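Long-range contacts in peptidoglycan recognition protein 3 (Branchiostoma belcheri tsingtauense, PDB 4Z8I), which probably recognises bacterial peptidoglycan and cleaves it as a zinc-dependent N-acetylmuramoyl-L-alanine amidase, its catalytic domain being joined to a chitin-binding domain: residues 64-69 with 181-186; 92-97 with 166-171. One frame throughout, in Å; residues are numbered along the deposited sequence.

Interaction 1: 64-69 with 181-186; sequences PRIVSK and KSLISC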
ATOM      1  N   PRO A  64      -5.895   4.592   0.580  1.00 54.12           N
ATOM      2  CA  PRO A  64      -6.895   3.553   0.310  1.00 40.90           C
ATOM      3  C   PRO A  64      -7.683   3.245   1.572  1.00 30.59           C
ATOM      4  O   PRO A  64      -7.183   3.514   2.663  1.00 28.89           O
ATOM      5  CB  PRO A  64      -6.033   2.347  -0.057  1.00 34.34           C
ATOM      6  CG  PRO A  64      -4.795   2.533   0.760  1.00 23.60           C
ATOM      7  CD  PRO A  64      -4.550   4.022   0.783  1.00 48.90           C
ATOM      8  N   ARG A  65      -8.884   2.690   1.445  1.00 31.90           N
ATOM      9  CA  ARG A  65      -9.635   2.318   2.638  1.00 42.32           C
ATOM     10  C   ARG A  65      -8.963   1.154   3.360  1.00 44.59           C
ATOM     11  O   ARG A  65      -8.873   0.047   2.829  1.00 43.65           O
ATOM     12  CB  ARG A  65     -11.088   1.976   2.307  1.00 35.23           C
ATOM     13  CG  ARG A  65     -11.918   1.576   3.529  1.00 56.37           C
ATOM     14  CD  ARG A  65     -11.823   2.611   4.656  1.00 54.19           C
ATOM     15  NE  ARG A  65     -12.403   2.116   5.905  1.00 68.72           N
ATOM     16  CZ  ARG A  65     -13.607   2.451   6.359  1.00 74.80           C
ATOM     17  NH1 ARG A  65     -14.054   1.946   7.503  1.00 37.65           N
ATOM     18  NH2 ARG A  65     -14.366   3.294   5.672  1.00 86.09           N
ATOM     19  N   ILE A  66      -8.486   1.421   4.570  1.00 40.48           N
ATOM     20  CA  ILE A  66      -7.854   0.403   5.396  1.00 32.04           C
ATOM     21  C   ILE A  66      -8.876  -0.233   6.332  1.00 36.14           C
ATOM     22  O   ILE A  66      -9.492   0.456   7.149  1.00 46.17           O
ATOM     23  CB  ILE A  66      -6.709   1.001   6.236  1.00 37.55           C
ATOM     24  CG1 ILE A  66      -5.673   1.668   5.325  1.00 33.64           C
ATOM     25  CG2 ILE A  66      -6.065  -0.072   7.106  1.00 33.17           C
ATOM     26  CD1 ILE A  66      -4.619   2.452   6.070  1.00 28.44           C
ATOM     27  N   VAL A  67      -9.060  -1.544   6.200  1.00 31.35           N
ATOM     28  CA  VAL A  67      -9.919  -2.296   7.107  1.00 30.01           C
ATOM     29  C   VAL A  67      -9.207  -2.443   8.448  1.00 36.56           C
ATOM     30  O   VAL A  67      -8.168  -3.098   8.533  1.00 44.91           O
ATOM     31  CB  VAL A  67     -10.240  -3.697   6.549  1.00 42.29           C
ATOM     32  CG1 VAL A  67     -11.119  -4.469   7.513  1.00 51.28           C
ATOM     33  CG2 VAL A  67     -10.916  -3.591   5.195  1.00 22.01           C
ATOM     34  N   SER A  68      -9.757  -1.829   9.490  1.00 30.55           N
ATOM     35  CA  SER A  68      -9.120  -1.863  10.805  1.00 38.22           C
ATOM     36  C   SER A  68      -9.215  -3.246  11.439  1.00 44.26           C
ATOM     37  O   SER A  68      -9.987  -4.096  10.988  1.00 30.10           O
ATOM     38  CB  SER A  68      -9.740  -0.823  11.736  1.00 21.74           C
ATOM     39  OG  SER A  68     -11.043  -1.208  12.138  1.00 54.46           O
ATOM     40  N   LYS A  69      -8.427  -3.457  12.490  1.00 42.82           N
ATOM     41  CA  LYS A  69      -8.389  -4.737  13.190  1.00 33.46           C
ATOM     42  C   LYS A  69      -9.761  -5.139  13.729  1.00 41.48           C
ATOM     43  O   LYS A  69     -10.148  -6.305  13.661  1.00 38.93           O
ATOM     44  CB  LYS A  69      -7.355  -4.697  14.320  1.00 33.35           C
ATOM     45  CG  LYS A  69      -5.935  -4.450  13.837  1.00 40.84           C
ATOM     46  CD  LYS A  69      -4.938  -5.445  14.421  1.00 47.86           C
ATOM     47  CE  LYS A  69      -4.651  -5.163  15.882  1.00 45.88           C
ATOM     48  NZ  LYS A  69      -3.440  -5.894  16.349  1.00 31.93           N
ATOM     49  N   LYS A 181       0.382   0.172  -3.476  1.00 37.64           N
ATOM     50  CA  LYS A 181       1.051   1.400  -3.887  1.00 38.60           C
ATOM     51  C   LYS A 181       0.447   2.617  -3.196  1.00 32.55           C
ATOM     52  O   LYS A 181       1.169   3.501  -2.734  1.00 36.56           O
ATOM     53  CB  LYS A 181       0.979   1.564  -5.406  1.00 25.14           C
ATOM     54  CG  LYS A 181       1.726   0.495  -6.183  1.00 33.00           C
ATOM     55  CD  LYS A 181       1.687   0.771  -7.679  1.00 26.81           C
ATOM     56  CE  LYS A 181       2.534  -0.234  -8.447  1.00 44.79           C
ATOM     57  NZ  LYS A 181       2.534   0.029  -9.917  1.00 62.84           N
ATOM     58  N   SER A 182      -0.880   2.657  -3.120  1.00 28.52           N
ATOM     59  CA  SER A 182      -1.563   3.756  -2.453  1.00 30.19           C
ATOM     60  C   SER A 182      -1.263   3.748  -0.964  1.00 36.37           C
ATOM     61  O   SER A 182      -1.178   4.800  -0.343  1.00 45.51           O
ATOM     62  CB  SER A 182      -3.072   3.675  -2.674  1.00 32.54           C
ATOM     63  OG  SER A 182      -3.371   3.586  -4.051  1.00 58.59           O
ATOM     64  N   LEU A 183      -1.112   2.557  -0.391  1.00 27.26           N
ATOM     65  CA  LEU A 183      -0.778   2.443   1.023  1.00 26.91           C
ATOM     66  C   LEU A 183       0.576   3.084   1.271  1.00 32.08           C
ATOM     67  O   LEU A 183       0.729   3.919   2.169  1.00 43.05           O
ATOM     68  CB  LEU A 183      -0.753   0.982   1.467  1.00 31.26           C
ATOM     69  CG  LEU A 183      -0.390   0.762   2.937  1.00 29.74           C
ATOM     70  CD1 LEU A 183      -1.419   1.412   3.849  1.00 26.52           C
ATOM     71  CD2 LEU A 183      -0.264  -0.713   3.246  1.00 24.22           C
ATOM     72  N   ILE A 184       1.551   2.691   0.458  1.00 36.69           N
ATOM     73  CA  ILE A 184       2.896   3.247   0.540  1.00 40.30           C
ATOM     74  C   ILE A 184       2.868   4.768   0.404  1.00 30.05           C
ATOM     75  O   ILE A 184       3.462   5.487   1.215  1.00 35.82           O
ATOM     76  CB  ILE A 184       3.813   2.644  -0.539  1.00 31.52           C
ATOM     77  CG1 ILE A 184       3.928   1.129  -0.345  1.00 43.98           C
ATOM     78  CG2 ILE A 184       5.186   3.280  -0.483  1.00 35.94           C
ATOM     79  CD1 ILE A 184       4.736   0.421  -1.427  1.00 41.83           C
ATOM     80  N   SER A 185       2.162   5.244  -0.618  1.00 37.85           N
ATOM     81  CA  SER A 185       2.027   6.674  -0.874  1.00 36.13           C
ATOM     82  C   SER A 185       1.455   7.402   0.341  1.00 41.56           C
ATOM     83  O   SER A 185       1.968   8.438   0.748  1.00 45.47           O
ATOM     84  CB  SER A 185       1.138   6.901  -2.098  1.00 25.24           C
ATOM     85  OG  SER A 185       1.016   8.278  -2.398  1.00 47.83           O
ATOM     86  N   CYS A 186       0.400   6.837   0.914  1.00 35.00           N
ATOM     87  CA  CYS A 186      -0.261   7.383   2.094  1.00 34.20           C
ATOM     88  C   CYS A 186       0.723   7.507   3.250  1.00 38.48           C
ATOM     89  O   CYS A 186       0.804   8.550   3.912  1.00 31.59           O
ATOM     90  CB  CYS A 186      -1.417   6.461   2.492  1.00 40.57           C
ATOM     91  SG  CYS A 186      -2.439   7.037   3.859  1.00 48.82           S
TER
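Pro64 lays the CG-CD side of its ring against the backbone of Ser182, and here the two segments pack most closely. Its CD comes 3.6 Å from Ser182 O, a carbonyl already taken by Cys186 N in the regular helical bond, while CG of Pro64 faces Leu183 N at 3.9 Å. Ser182 adds its CB, 3.8 Å from Pro64 CD. With OG of Ser182 turned to the backbone N side, anti to its carbonyl carbon (chi1 -53°), the hydroxyl reaches back to Ala178 O one turn earlier, and the serine offers the proline its methylene. The next turn of the helix brings Cys186 CB to 4.3 Å from Pro64 CD; the sulfur of Cys186 is bonded to Cys63, so a disulfide ties the chain to helix 174-190 right beside the proline. This is the amidase fold of the peptidoglycan recognition proteins, a central mixed sheet with helices packed on it: strand 66-67 forms one border of the sheet, next to strand 138-140, and helix 174-190 packs on one side. The Ile66 end is looser. Ile66 CD1 meets Leu183 CD1 at 4.0 Å, a single methyl-to-methyl touch between side chains that cross at about a right angle. Leu183 gets there because its CG swings anti to the backbone N (chi1 179°), and it also rests on Val138, Ile161 and Trp144 in the interior. Solvent reaches the contact from the side of Pro64 and Ile66, both partly exposed, whereas Ser182, Leu183 and Cys186 of the helix are buried.

Interaction 2: 92-97 with 166-171; sequences IHHSAG and DFTSQK. With ZN (zinc ion), chain B.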
ATOM      1  N   ILE A  92       8.159  -6.154   0.753  1.00 37.94           N
ATOM      2  CA  ILE A  92       6.956  -6.756   0.192  1.00 37.53           C
ATOM      3  C   ILE A  92       6.942  -8.270   0.404  1.00 48.89           C
ATOM      4  O   ILE A  92       7.931  -8.956   0.132  1.00 33.22           O
ATOM      5  CB  ILE A  92       6.822  -6.438  -1.309  1.00 33.98           C
ATOM      6  CG1 ILE A  92       6.779  -4.926  -1.527  1.00 39.32           C
ATOM      7  CG2 ILE A  92       5.578  -7.096  -1.892  1.00 25.65           C
ATOM      8  CD1 ILE A  92       5.582  -4.249  -0.887  1.00 24.61           C
ATOM      9  N   HIS A  93       5.814  -8.783   0.888  1.00 39.84           N
ATOM     10  CA  HIS A  93       5.681 -10.202   1.194  1.00 31.41           C
ATOM     11  C   HIS A  93       4.528 -10.825   0.425  1.00 38.83           C
ATOM     12  O   HIS A  93       3.633 -10.118  -0.040  1.00 37.61           O
ATOM     13  CB  HIS A  93       5.438 -10.395   2.692  1.00 26.32           C
ATOM     14  CG  HIS A  93       6.620 -10.069   3.546  1.00 32.51           C
ATOM     15  ND1 HIS A  93       7.558 -11.011   3.906  1.00 41.69           N
ATOM     16  CD2 HIS A  93       7.017  -8.907   4.117  1.00 31.70           C
ATOM     17  CE1 HIS A  93       8.483 -10.445   4.659  1.00 33.61           C
ATOM     18  NE2 HIS A  93       8.178  -9.167   4.800  1.00 30.78           N
ATOM     19  N   HIS A  94       4.551 -12.148   0.285  1.00 30.83           N
ATOM     20  CA  HIS A  94       3.356 -12.873  -0.135  1.00 34.32           C
ATOM     21  C   HIS A  94       2.957 -13.873   0.946  1.00 34.91           C
ATOM     22  O   HIS A  94       3.790 -14.305   1.743  1.00 30.89           O
ATOM     23  CB  HIS A  94       3.511 -13.525  -1.523  1.00 23.61           C
ATOM     24  CG  HIS A  94       4.275 -14.815  -1.528  1.00 45.81           C
ATOM     25  ND1 HIS A  94       4.065 -15.793  -2.479  1.00 35.79           N
ATOM     26  CD2 HIS A  94       5.257 -15.282  -0.720  1.00 33.39           C
ATOM     27  CE1 HIS A  94       4.875 -16.811  -2.248  1.00 31.65           C
ATOM     28  NE2 HIS A  94       5.608 -16.527  -1.186  1.00 35.39           N
ATOM     29  N   SER A  95       1.674 -14.209   0.994  1.00 43.70           N
ATOM     30  CA  SER A  95       1.166 -15.116   2.015  1.00 35.89           C
ATOM     31  C   SER A  95       1.665 -16.538   1.781  1.00 46.52           C
ATOM     32  O   SER A  95       1.731 -17.336   2.717  1.00 38.98           O
ATOM     33  CB  SER A  95      -0.363 -15.096   2.022  1.00 22.00           C
ATOM     34  OG  SER A  95      -0.892 -16.125   2.835  1.00 98.55           O
ATOM     35  N   ALA A  96       2.025 -16.836   0.533  1.00 53.05           N
ATOM     36  CA  ALA A  96       2.286 -18.206   0.093  1.00 36.20           C
ATOM     37  C   ALA A  96       1.130 -19.106   0.513  1.00 40.05           C
ATOM     38  O   ALA A  96       1.334 -20.239   0.948  1.00 40.52           O
ATOM     39  CB  ALA A  96       3.604 -18.720   0.649  1.00 30.11           C
ATOM     40  N   GLY A  97      -0.084 -18.578   0.380  1.00 33.92           N
ATOM     41  CA  GLY A  97      -1.286 -19.278   0.788  1.00 31.92           C
ATOM     42  C   GLY A  97      -2.495 -18.914  -0.055  1.00 35.62           C
ATOM     43  O   GLY A  97      -2.372 -18.588  -1.236  1.00 30.67           O
ATOM     44  N   ASP A 166      -0.482 -16.857  -3.233  1.00 39.28           N
ATOM     45  CA  ASP A 166       0.802 -17.375  -3.687  1.00 44.56           C
ATOM     46  C   ASP A 166       1.069 -16.831  -5.080  1.00 54.01           C
ATOM     47  O   ASP A 166       0.317 -17.107  -6.016  1.00 56.43           O
ATOM     48  CB  ASP A 166       0.792 -18.904  -3.715  1.00 44.16           C
ATOM     49  CG  ASP A 166       2.182 -19.498  -3.876  1.00 55.30           C
ATOM     50  OD1 ASP A 166       3.133 -18.742  -4.170  1.00 68.27           O
ATOM     51  OD2 ASP A 166       2.325 -20.727  -3.717  1.00 65.66           O
ATOM     52  N   PHE A 167       2.141 -16.058  -5.220  1.00 27.07           N
ATOM     53  CA  PHE A 167       2.394 -15.363  -6.475  1.00 27.86           C
ATOM     54  C   PHE A 167       3.722 -15.751  -7.107  1.00 32.36           C
ATOM     55  O   PHE A 167       4.481 -14.903  -7.576  1.00 44.73           O
ATOM     56  CB  PHE A 167       2.262 -13.854  -6.268  1.00 31.65           C
ATOM     57  CG  PHE A 167       0.940 -13.456  -5.681  1.00 41.46           C
ATOM     58  CD1 PHE A 167      -0.224 -13.579  -6.425  1.00 31.39           C
ATOM     59  CD2 PHE A 167       0.852 -13.000  -4.377  1.00 34.91           C
ATOM     60  CE1 PHE A 167      -1.444 -13.235  -5.888  1.00 26.45           C
ATOM     61  CE2 PHE A 167      -0.365 -12.655  -3.833  1.00 32.21           C
ATOM     62  CZ  PHE A 167      -1.516 -12.771  -4.591  1.00 32.30           C
ATOM     63  N   THR A 168       3.980 -17.055  -7.118  1.00 39.96           N
ATOM     64  CA  THR A 168       5.147 -17.613  -7.779  1.00 52.08           C
ATOM     65  C   THR A 168       4.845 -17.802  -9.261  1.00 47.28           C
ATOM     66  O   THR A 168       5.713 -17.606 -10.112  1.00 63.67           O
ATOM     67  CB  THR A 168       5.545 -18.963  -7.156  1.00 61.53           C
ATOM     68  OG1 THR A 168       4.442 -19.872  -7.239  1.00 82.71           O
ATOM     69  CG2 THR A 168       5.927 -18.782  -5.696  1.00 41.76           C
ATOM     70  N   SER A 169       3.604 -18.178  -9.561  1.00 45.51           N
ATOM     71  CA  SER A 169       3.167 -18.371 -10.941  1.00 50.74           C
ATOM     72  C   SER A 169       1.951 -17.509 -11.264  1.00 43.83           C
ATOM     73  O   SER A 169       1.427 -17.552 -12.376  1.00 52.29           O
ATOM     74  CB  SER A 169       2.845 -19.842 -11.201  1.00 35.16           C
ATOM     75  OG  SER A 169       3.977 -20.657 -10.960  1.00 81.34           O
ATOM     76  N   GLN A 170       1.505 -16.733 -10.280  1.00 66.78           N
ATOM     77  CA  GLN A 170       0.397 -15.801 -10.464  1.00 60.57           C
ATOM     78  C   GLN A 170       0.826 -14.388 -10.103  1.00 57.69           C
ATOM     79  O   GLN A 170       1.863 -14.187  -9.473  1.00 64.18           O
ATOM     80  CB  GLN A 170      -0.791 -16.191  -9.580  1.00 70.31           C
ATOM     81  CG  GLN A 170      -1.726 -17.228 -10.173  1.00 77.09           C
ATOM     82  CD  GLN A 170      -3.019 -17.355  -9.386  1.00 84.53           C
ATOM     83  OE1 GLN A 170      -3.149 -16.814  -8.285  1.00 72.47           O
ATOM     84  NE2 GLN A 170      -3.986 -18.069  -9.951  1.00 91.57           N
ATOM     85  N   LYS A 171       0.023 -13.409 -10.504  1.00 67.12           N
ATOM     86  CA  LYS A 171       0.186 -12.043 -10.022  1.00 52.85           C
ATOM     87  C   LYS A 171      -1.111 -11.636  -9.340  1.00 40.48           C
ATOM     88  O   LYS A 171      -2.185 -12.079  -9.741  1.00 57.01           O
ATOM     89  CB  LYS A 171       0.517 -11.086 -11.172  1.00 60.75           C
ATOM     90  CG  LYS A 171       1.835 -11.399 -11.865  1.00 71.76           C
ATOM     91  CD  LYS A 171       2.114 -10.472 -13.040  1.00 71.14           C
ATOM     92  CE  LYS A 171       2.400  -9.053 -12.584  1.00 71.34           C
ATOM     93  NZ  LYS A 171       2.749  -8.163 -13.731  1.00 75.83           N
TER
HETATM   94 ZN    ZN B 301       8.095 -12.790   3.157  0.95 44.88          ZN
HETATM   95  O   HOH W   1       7.355 -13.737   4.698  1.00 39.06           O
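His94 points its ring edge at the backbone of Phe167, and the one hydrogen bond between the segments forms there: Phe167 N donates to His94 ND1, 3.4 Å away and weak for its length, although nearly straight (173°) and close to the ring plane. The ring is turned toward the 166-171 loop by a first torsion that sets CG between the backbone N and the carbonyl carbon (chi1 80°). A close approach without a hydrogen bond follows at the same edge, where Asp166 OD1 lies 3.2 Å from His94 CE1, ring and carboxylate side by side with planes 67° apart. Van der Waals contacts are sparse: His94 CB meets the edge of the Phe167 ring at CD2, 3.9 Å away, Thr168 CG2 comes obliquely to His94 CE1, and Ala96 CA is 4.1 Å from Asp166 CA. Within its own segment the chain turns back, so that Ala96 N covers one face of the His94 ring. Metal binding belongs to His93, whose ND1 holds the zinc at 2.0 Å together with His202, Cys210 and a water, while its NE2 bonds to His150. The contact thus joins the end of strand 87-94 to the loop between strand 158-163 and helix 174-190, with Phe167 resting on Leu215 of helix 213-218.

How the interactions relate
Both contacts reach the same mixed sheet, yet in different settings: their centres are about 19 Å apart, and their nearest atoms about 5 Å, without touching. Interaction 1 is buried near the centre of the chain and joins border strand 66-67 and the loop leading into it to helix 174-190 by apolar packing, with a disulfide alongside. Interaction 2 is only partly buried, farther out, and has a single weak hydrogen bond at a ring edge, with van der Waals contacts around it, next to the zinc site. Its loop leads into helix 174-190, the helix used by interaction 1. Along the chain, 92-97 with 166-171 is nested inside the loop closed by 64-69 with 181-186.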